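Local coordinates for PhnB-like domain-containing protein (Pseudomonas aeruginosa, PDB 1U69) that is of unknown function but belongs to the PhnB-like group of the glyoxalase clan and may be involved in drug resistance, at residues L11-Y24 against W109-T121. Residues are numbered along the deposited sequence; the frame is centred on the assembly and turned at random.
Sequences LWYDSAALEAATFY and WCRDKWGISWQIT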
ATOM      1  N   LEU A  11       4.038  14.661  11.873  1.00  8.13           N
ATOM      2  CA  LEU A  11       5.429  15.037  12.073  1.00  8.36           C
ATOM      3  C   LEU A  11       5.476  16.455  12.610  1.00  8.30           C
ATOM      4  O   LEU A  11       4.793  17.335  12.091  1.00  8.23           O
ATOM      5  CB  LEU A  11       6.187  14.950  10.756  1.00  9.03           C
ATOM      6  CG  LEU A  11       6.296  13.519  10.217  1.00 10.32           C
ATOM      7  CD1 LEU A  11       6.748  13.559   8.777  1.00 11.84           C
ATOM      8  CD2 LEU A  11       7.238  12.703  11.083  1.00 13.36           C
ATOM      9  N   TRP A  12       6.292  16.653  13.646  1.00  8.48           N
ATOM     10  CA  TRP A  12       6.395  17.918  14.378  1.00  9.04           C
ATOM     11  C   TRP A  12       7.405  18.830  13.694  1.00  9.30           C
ATOM     12  O   TRP A  12       8.509  18.399  13.356  1.00 10.76           O
ATOM     13  CB  TRP A  12       6.844  17.628  15.815  1.00  9.85           C
ATOM     14  CG  TRP A  12       6.646  18.718  16.821  1.00  9.13           C
ATOM     15  CD1 TRP A  12       7.370  19.865  16.944  1.00 12.60           C
ATOM     16  CD2 TRP A  12       5.688  18.731  17.875  1.00 10.57           C
ATOM     17  NE1 TRP A  12       6.907  20.598  18.009  1.00 12.56           N
ATOM     18  CE2 TRP A  12       5.875  19.926  18.601  1.00 12.23           C
ATOM     19  CE3 TRP A  12       4.686  17.855  18.286  1.00 12.04           C
ATOM     20  CZ2 TRP A  12       5.090  20.269  19.698  1.00 14.21           C
ATOM     21  CZ3 TRP A  12       3.901  18.197  19.380  1.00 14.15           C
ATOM     22  CH2 TRP A  12       4.104  19.396  20.067  1.00 15.15           C
ATOM     23  N   TYR A  13       7.020  20.085  13.494  1.00  9.43           N
ATOM     24  CA  TYR A  13       7.907  21.118  12.955  1.00  9.66           C
ATOM     25  C   TYR A  13       7.871  22.352  13.847  1.00 10.72           C
ATOM     26  O   TYR A  13       6.909  22.572  14.579  1.00 11.39           O
ATOM     27  CB  TYR A  13       7.494  21.516  11.526  1.00  9.78           C
ATOM     28  CG  TYR A  13       7.622  20.389  10.538  1.00  8.68           C
ATOM     29  CD1 TYR A  13       8.812  20.170   9.853  1.00  8.60           C
ATOM     30  CD2 TYR A  13       6.548  19.528  10.299  1.00  8.89           C
ATOM     31  CE1 TYR A  13       8.944  19.110   8.977  1.00  8.81           C
ATOM     32  CE2 TYR A  13       6.666  18.478   9.418  1.00  6.56           C
ATOM     33  CZ  TYR A  13       7.858  18.267   8.763  1.00  7.33           C
ATOM     34  OH  TYR A  13       7.950  17.187   7.916  1.00  9.50           O
ATOM     35  N   ASP A  14       8.944  23.135  13.782  1.00 12.13           N
ATOM     36  CA  ASP A  14       9.038  24.447  14.404  1.00 13.87           C
ATOM     37  C   ASP A  14       8.712  25.497  13.334  1.00 14.38           C
ATOM     38  O   ASP A  14       9.600  25.985  12.622  1.00 16.83           O
ATOM     39  CB  ASP A  14      10.463  24.642  14.929  1.00 13.69           C
ATOM     40  CG  ASP A  14      10.642  25.925  15.699  1.00 15.35           C
ATOM     41  OD1 ASP A  14       9.645  26.596  15.999  1.00 14.91           O
ATOM     42  OD2 ASP A  14      11.771  26.316  16.050  1.00 18.45           O
ATOM     43  N   SER A  15       7.437  25.822  13.210  1.00 15.30           N
ATOM     44  CA  SER A  15       6.956  26.798  12.238  1.00 16.03           C
ATOM     45  C   SER A  15       7.397  26.562  10.784  1.00 15.38           C
ATOM     46  O   SER A  15       7.601  27.529  10.057  1.00 18.02           O
ATOM     47  CB  SER A  15       7.436  28.195  12.646  1.00 16.23           C
ATOM     48  OG  SER A  15       8.752  28.398  12.149  1.00 20.18           O
ATOM     49  N   ALA A  16       7.583  25.317  10.365  1.00 14.25           N
ATOM     50  CA  ALA A  16       8.088  25.023   9.020  1.00 13.13           C
ATOM     51  C   ALA A  16       7.284  23.959   8.263  1.00 12.10           C
ATOM     52  O   ALA A  16       7.738  23.484   7.213  1.00 10.87           O
ATOM     53  CB  ALA A  16       9.532  24.577   9.117  1.00 14.12           C
ATOM     54  N   ALA A  17       6.106  23.580   8.769  1.00 11.07           N
ATOM     55  CA  ALA A  17       5.338  22.478   8.178  1.00 10.57           C
ATOM     56  C   ALA A  17       5.013  22.685   6.706  1.00 10.59           C
ATOM     57  O   ALA A  17       5.108  21.751   5.910  1.00  9.76           O
ATOM     58  CB  ALA A  17       4.044  22.216   8.972  1.00 10.64           C
ATOM     59  N   LEU A  18       4.612  23.898   6.336  1.00 10.14           N
ATOM     60  CA  LEU A  18       4.252  24.161   4.942  1.00 10.60           C
ATOM     61  C   LEU A  18       5.481  24.079   4.040  1.00 10.36           C
ATOM     62  O   LEU A  18       5.402  23.516   2.958  1.00  9.68           O
ATOM     63  CB  LEU A  18       3.547  25.510   4.785  1.00 10.84           C
ATOM     64  CG  LEU A  18       3.013  25.829   3.377  1.00 11.59           C
ATOM     65  CD1 LEU A  18       2.106  24.722   2.820  1.00 12.90           C
ATOM     66  CD2 LEU A  18       2.278  27.179   3.407  1.00 13.17           C
ATOM     67  N   GLU A  19       6.602  24.648   4.482  1.00 10.73           N
ATOM     68  CA  GLU A  19       7.840  24.617   3.702  1.00 10.94           C
ATOM     69  C   GLU A  19       8.284  23.183   3.478  1.00 10.13           C
ATOM     70  O   GLU A  19       8.679  22.832   2.372  1.00 10.25           O
ATOM     71  CB  GLU A  19       8.984  25.390   4.380  1.00 11.14           C
ATOM     72  CG  GLU A  19      10.288  25.390   3.559  1.00 14.05           C
ATOM     73  CD  GLU A  19      11.493  25.935   4.303  1.00 18.17           C
ATOM     74  OE1 GLU A  19      11.304  26.735   5.252  1.00 21.80           O
ATOM     75  OE2 GLU A  19      12.638  25.582   3.927  1.00 16.32           O
ATOM     76  N   ALA A  20       8.243  22.379   4.547  1.00  9.10           N
ATOM     77  CA  ALA A  20       8.647  20.977   4.482  1.00  8.63           C
ATOM     78  C   ALA A  20       7.765  20.205   3.532  1.00  8.55           C
ATOM     79  O   ALA A  20       8.266  19.528   2.645  1.00  7.91           O
ATOM     80  CB  ALA A  20       8.612  20.352   5.850  1.00  8.43           C
ATOM     81  N   ALA A  21       6.447  20.317   3.710  1.00  8.35           N
ATOM     82  CA  ALA A  21       5.479  19.593   2.879  1.00  8.27           C
ATOM     83  C   ALA A  21       5.659  19.951   1.406  1.00  7.86           C
ATOM     84  O   ALA A  21       5.616  19.084   0.524  1.00  8.31           O
ATOM     85  CB  ALA A  21       4.075  19.910   3.330  1.00  9.21           C
ATOM     86  N   THR A  22       5.865  21.234   1.151  1.00  7.82           N
ATOM     87  CA  THR A  22       6.058  21.723  -0.201  1.00  8.19           C
ATOM     88  C   THR A  22       7.334  21.127  -0.788  1.00  8.21           C
ATOM     89  O   THR A  22       7.358  20.705  -1.938  1.00  8.37           O
ATOM     90  CB  THR A  22       6.138  23.252  -0.201  1.00  8.86           C
ATOM     91  OG1 THR A  22       4.890  23.791   0.255  1.00  9.49           O
ATOM     92  CG2 THR A  22       6.298  23.778  -1.612  1.00  8.36           C
ATOM     93  N   PHE A  23       8.401  21.114   0.005  1.00  8.17           N
ATOM     94  CA  PHE A  23       9.660  20.501  -0.418  1.00  8.05           C
ATOM     95  C   PHE A  23       9.486  19.019  -0.742  1.00  8.22           C
ATOM     96  O   PHE A  23      10.002  18.539  -1.745  1.00  7.82           O
ATOM     97  CB  PHE A  23      10.734  20.686   0.672  1.00  7.98           C
ATOM     98  CG  PHE A  23      12.025  19.941   0.400  1.00  8.75           C
ATOM     99  CD1 PHE A  23      12.916  20.393  -0.543  1.00 10.24           C
ATOM    100  CD2 PHE A  23      12.328  18.778   1.085  1.00 10.53           C
ATOM    101  CE1 PHE A  23      14.091  19.690  -0.799  1.00 11.03           C
ATOM    102  CE2 PHE A  23      13.508  18.078   0.833  1.00 12.02           C
ATOM    103  CZ  PHE A  23      14.379  18.542  -0.109  1.00 11.21           C
ATOM    104  N   TYR A  24       8.781  18.284   0.109  1.00  7.93           N
ATOM    105  CA  TYR A  24       8.627  16.862  -0.132  1.00  8.60           C
ATOM    106  C   TYR A  24       7.843  16.660  -1.429  1.00  9.21           C
ATOM    107  O   TYR A  24       8.145  15.772  -2.214  1.00  9.75           O
ATOM    108  CB  TYR A  24       7.903  16.168   1.020  1.00  7.92           C
ATOM    109  CG  TYR A  24       8.528  16.288   2.397  1.00  8.30           C
ATOM    110  CD1 TYR A  24       9.913  16.339   2.587  1.00  9.16           C
ATOM    111  CD2 TYR A  24       7.720  16.326   3.526  1.00  8.23           C
ATOM    112  CE1 TYR A  24      10.463  16.435   3.865  1.00  8.47           C
ATOM    113  CE2 TYR A  24       8.261  16.401   4.801  1.00  8.96           C
ATOM    114  CZ  TYR A  24       9.634  16.476   4.967  1.00  8.77           C
ATOM    115  OH  TYR A  24      10.158  16.550   6.241  1.00  9.05           O
ATOM    116  N   TRP A 109      20.763   5.755   5.317  1.00  9.74           N
ATOM    117  CA  TRP A 109      20.138   6.757   6.169  1.00  9.10           C
ATOM    118  C   TRP A 109      20.689   8.153   5.900  1.00  9.10           C
ATOM    119  O   TRP A 109      21.900   8.344   5.723  1.00  8.51           O
ATOM    120  CB  TRP A 109      20.367   6.420   7.638  1.00  9.08           C
ATOM    121  CG  TRP A 109      19.682   5.154   8.135  1.00  9.82           C
ATOM    122  CD1 TRP A 109      19.927   3.864   7.756  1.00 10.74           C
ATOM    123  CD2 TRP A 109      18.672   5.087   9.145  1.00  9.75           C
ATOM    124  NE1 TRP A 109      19.121   2.998   8.461  1.00 12.43           N
ATOM    125  CE2 TRP A 109      18.338   3.727   9.321  1.00 11.06           C
ATOM    126  CE3 TRP A 109      18.001   6.051   9.918  1.00 10.95           C
ATOM    127  CZ2 TRP A 109      17.363   3.308  10.240  1.00 10.42           C
ATOM    128  CZ3 TRP A 109      17.036   5.629  10.835  1.00 10.05           C
ATOM    129  CH2 TRP A 109      16.735   4.270  10.980  1.00 10.41           C
ATOM    130  N   CYS A 110      19.793   9.128   5.925  1.00  9.12           N
ATOM    131  CA  CYS A 110      20.130  10.535   5.878  1.00  9.54           C
ATOM    132  C   CYS A 110      19.049  11.314   6.638  1.00  9.49           C
ATOM    133  O   CYS A 110      18.114  10.722   7.209  1.00  9.27           O
ATOM    134  CB  CYS A 110      20.259  10.990   4.423  1.00  8.69           C
ATOM    135  SG  CYS A 110      18.754  10.783   3.448  1.00 10.12           S
ATOM    136  N   ARG A 111      19.217  12.624   6.719  1.00 10.12           N
ATOM    137  CA  ARG A 111      18.348  13.478   7.503  1.00 10.98           C
ATOM    138  C   ARG A 111      18.012  14.726   6.716  1.00 11.00           C
ATOM    139  O   ARG A 111      18.877  15.298   6.055  1.00 10.85           O
ATOM    140  CB  ARG A 111      19.042  13.858   8.812  1.00 12.27           C
ATOM    141  CG  ARG A 111      19.358  12.674   9.671  1.00 16.29           C
ATOM    142  CD  ARG A 111      19.181  12.909  11.151  1.00 20.54           C
ATOM    143  NE  ARG A 111      20.137  13.892  11.617  1.00 21.94           N
ATOM    144  CZ  ARG A 111      21.206  13.633  12.361  1.00 22.70           C
ATOM    145  NH1 ARG A 111      21.478  12.388  12.774  1.00 22.32           N
ATOM    146  NH2 ARG A 111      22.007  14.633  12.694  1.00 23.03           N
ATOM    147  N   ASP A 112      16.758  15.162   6.792  1.00  9.76           N
ATOM    148  CA  ASP A 112      16.364  16.381   6.090  1.00  9.90           C
ATOM    149  C   ASP A 112      16.607  17.636   6.938  1.00  9.52           C
ATOM    150  O   ASP A 112      17.073  17.576   8.079  1.00  9.90           O
ATOM    151  CB  ASP A 112      14.935  16.301   5.518  1.00  9.67           C
ATOM    152  CG  ASP A 112      13.832  16.306   6.565  1.00  9.24           C
ATOM    153  OD1 ASP A 112      14.040  16.806   7.694  1.00  9.03           O
ATOM    154  OD2 ASP A 112      12.673  15.869   6.273  1.00 10.03           O
ATOM    155  N   LYS A 113      16.289  18.776   6.334  1.00 10.26           N
ATOM    156  CA  LYS A 113      16.498  20.088   6.924  1.00 10.97           C
ATOM    157  C   LYS A 113      15.840  20.245   8.285  1.00 11.59           C
ATOM    158  O   LYS A 113      16.327  21.015   9.109  1.00 11.35           O
ATOM    159  CB  LYS A 113      15.926  21.140   5.962  1.00 11.30           C
ATOM    160  CG  LYS A 113      16.016  22.572   6.432  1.00 13.37           C
ATOM    161  CD  LYS A 113      15.718  23.537   5.299  1.00 13.61           C
ATOM    162  CE  LYS A 113      15.887  24.976   5.742  1.00 15.13           C
ATOM    163  NZ  LYS A 113      15.306  25.917   4.765  1.00 15.39           N
ATOM    164  N   TRP A 114      14.741  19.516   8.513  1.00 10.86           N
ATOM    165  CA  TRP A 114      13.913  19.644   9.717  1.00 11.30           C
ATOM    166  C   TRP A 114      14.228  18.527  10.706  1.00 11.11           C
ATOM    167  O   TRP A 114      13.595  18.412  11.752  1.00 11.88           O
ATOM    168  CB  TRP A 114      12.425  19.689   9.305  1.00 11.43           C
ATOM    169  CG  TRP A 114      12.238  20.776   8.293  1.00 11.69           C
ATOM    170  CD1 TRP A 114      12.105  22.110   8.549  1.00 11.58           C
ATOM    171  CD2 TRP A 114      12.304  20.651   6.869  1.00 10.05           C
ATOM    172  NE1 TRP A 114      12.044  22.819   7.371  1.00 12.06           N
ATOM    173  CE2 TRP A 114      12.157  21.947   6.322  1.00 10.26           C
ATOM    174  CE3 TRP A 114      12.439  19.572   5.991  1.00 10.54           C
ATOM    175  CZ2 TRP A 114      12.155  22.185   4.956  1.00 10.85           C
ATOM    176  CZ3 TRP A 114      12.441  19.809   4.641  1.00 10.09           C
ATOM    177  CH2 TRP A 114      12.306  21.108   4.130  1.00 11.15           C
ATOM    178  N   GLY A 115      15.258  17.745  10.383  1.00 10.76           N
ATOM    179  CA  GLY A 115      15.776  16.724  11.267  1.00 11.12           C
ATOM    180  C   GLY A 115      15.134  15.364  11.147  1.00 10.43           C
ATOM    181  O   GLY A 115      15.459  14.480  11.948  1.00 10.50           O
ATOM    182  N   ILE A 116      14.255  15.176  10.164  1.00  9.56           N
ATOM    183  CA  ILE A 116      13.547  13.899  10.004  1.00  9.45           C
ATOM    184  C   ILE A 116      14.444  12.926   9.263  1.00  8.58           C
ATOM    185  O   ILE A 116      15.113  13.300   8.300  1.00  9.07           O
ATOM    186  CB  ILE A 116      12.222  14.129   9.269  1.00  9.51           C
ATOM    187  CG1 ILE A 116      11.282  14.911  10.195  1.00 11.35           C
ATOM    188  CG2 ILE A 116      11.612  12.813   8.810  1.00 10.42           C
ATOM    189  CD1 ILE A 116      10.241  15.665   9.492  1.00 14.19           C
ATOM    190  N   SER A 117      14.464  11.682   9.713  1.00  8.39           N
ATOM    191  CA  SER A 117      15.296  10.651   9.112  1.00  8.45           C
ATOM    192  C   SER A 117      14.619   9.995   7.907  1.00  8.89           C
ATOM    193  O   SER A 117      13.452   9.608   7.963  1.00  8.53           O
ATOM    194  CB  SER A 117      15.636   9.559  10.134  1.00  8.62           C
ATOM    195  OG  SER A 117      16.620   9.996  11.080  1.00  8.46           O
ATOM    196  N   TRP A 118      15.367   9.879   6.820  1.00  7.93           N
ATOM    197  CA  TRP A 118      14.953   9.154   5.627  1.00  8.01           C
ATOM    198  C   TRP A 118      15.971   8.062   5.360  1.00  8.29           C
ATOM    199  O   TRP A 118      17.149   8.253   5.631  1.00 10.06           O
ATOM    200  CB  TRP A 118      14.915  10.102   4.418  1.00  8.25           C
ATOM    201  CG  TRP A 118      13.897  11.170   4.538  1.00  7.28           C
ATOM    202  CD1 TRP A 118      14.010  12.327   5.247  1.00  7.97           C
ATOM    203  CD2 TRP A 118      12.591  11.181   3.960  1.00  7.15           C
ATOM    204  NE1 TRP A 118      12.855  13.064   5.138  1.00  8.40           N
ATOM    205  CE2 TRP A 118      11.967  12.382   4.354  1.00  7.19           C
ATOM    206  CE3 TRP A 118      11.881  10.295   3.138  1.00  7.37           C
ATOM    207  CZ2 TRP A 118      10.678  12.726   3.957  1.00  6.45           C
ATOM    208  CZ3 TRP A 118      10.591  10.637   2.753  1.00  7.47           C
ATOM    209  CH2 TRP A 118      10.003  11.837   3.171  1.00  7.89           C
ATOM    210  N   GLN A 119      15.509   6.925   4.847  1.00  6.68           N
ATOM    211  CA  GLN A 119      16.374   5.882   4.310  1.00  7.09           C
ATOM    212  C   GLN A 119      16.081   5.771   2.816  1.00  7.57           C
ATOM    213  O   GLN A 119      14.936   5.597   2.421  1.00  7.52           O
ATOM    214  CB  GLN A 119      16.096   4.534   4.966  1.00  7.51           C
ATOM    215  CG  GLN A 119      16.384   4.467   6.454  1.00  9.59           C
ATOM    216  CD  GLN A 119      15.955   3.129   7.006  1.00  9.68           C
ATOM    217  OE1 GLN A 119      16.453   2.098   6.550  1.00  8.69           O
ATOM    218  NE2 GLN A 119      15.016   3.125   7.959  1.00  9.41           N
ATOM    219  N   ILE A 120      17.110   5.916   1.985  1.00  8.80           N
ATOM    220  CA  ILE A 120      16.982   5.734   0.559  1.00  9.49           C
ATOM    221  C   ILE A 120      17.603   4.374   0.277  1.00  9.77           C
ATOM    222  O   ILE A 120      18.824   4.228   0.253  1.00  9.33           O
ATOM    223  CB  ILE A 120      17.679   6.870  -0.231  1.00  9.79           C
ATOM    224  CG1 ILE A 120      17.227   8.261   0.276  1.00  9.95           C
ATOM    225  CG2 ILE A 120      17.424   6.688  -1.718  1.00 10.36           C
ATOM    226  CD1 ILE A 120      15.761   8.501   0.299  1.00 11.13           C
ATOM    227  N   THR A 121      16.728   3.379   0.155  1.00  9.87           N
ATOM    228  CA  THR A 121      17.087   1.964   0.252  1.00 10.79           C
ATOM    229  C   THR A 121      16.732   1.218  -1.029  1.00 11.31           C
ATOM    230  O   THR A 121      15.576   0.896  -1.265  1.00 11.37           O
ATOM    231  CB  THR A 121      16.331   1.325   1.434  1.00 10.95           C
ATOM    232  OG1 THR A 121      16.595   2.063   2.630  1.00 10.55           O
ATOM    233  CG2 THR A 121      16.827  -0.092   1.726  1.00 10.34           C
TER
HETATM  234  O   HOH W   1      11.181  19.498  12.693  1.00 25.60           O
HETATM  235  O   HOH W   2      12.773  25.831   7.564  1.00 36.36           O
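Trp114, at the tip of the hairpin that joins strands 109-111 and 117-122, lies flat on helix 17-27 in an aromatic, partly buried contact between the two βαβββ halves expected of a glyoxalase-clan fold. Ala20 CB sits 3.7 Å from the centroid of the six-membered ring of Trp114, only 7° off its normal, a CH-pi contact; the small alanine lets the indole lie close to the helix. The aliphatic CB of Lys113 covers the opposite face. Round the indole, Ala16 CB touches NE1, Phe23 packs against CZ3, and Tyr13 turns its edge toward the five-membered ring in an offset edge-to-face pair, planes 75° apart. Water 2 accepts from Trp114 NE1 and donates to Glu19 OE1, while Lys113, its chain fully extended, reaches the syn lone pair of Glu19 OE2 with NZ at 2.8 Å, a salt bridge on the solvent-exposed side.

Deeper in, Tyr13 OH donates to Tyr24 OH (2.8 Å), which in turn donates to Asp112 OD2 at 2.6 Å. From the other face of the carboxylate Trp118 NE1 reaches Asp112 OD2 at 3.0 Å, almost straight at 170°, and its ring edge meets the face of Tyr24. Asp112 OD1 takes the backbone N of Trp114, making an Asx turn, and that of Ile116; with CG between the backbone N and the carbonyl carbon, the carboxylate serves both its own type I turn and the helix. Ile116 CD1 packs against both tyrosine hydroxyls and meets Leu11 CD1, whose strand pairs antiparallel with one of a second subunit, so that the sheet runs on across the interface. Four donors thus grip the buried Asp112 carboxylate, which probably favours its ionised form and fixes the hairpin tip that presents Trp114 to the helix.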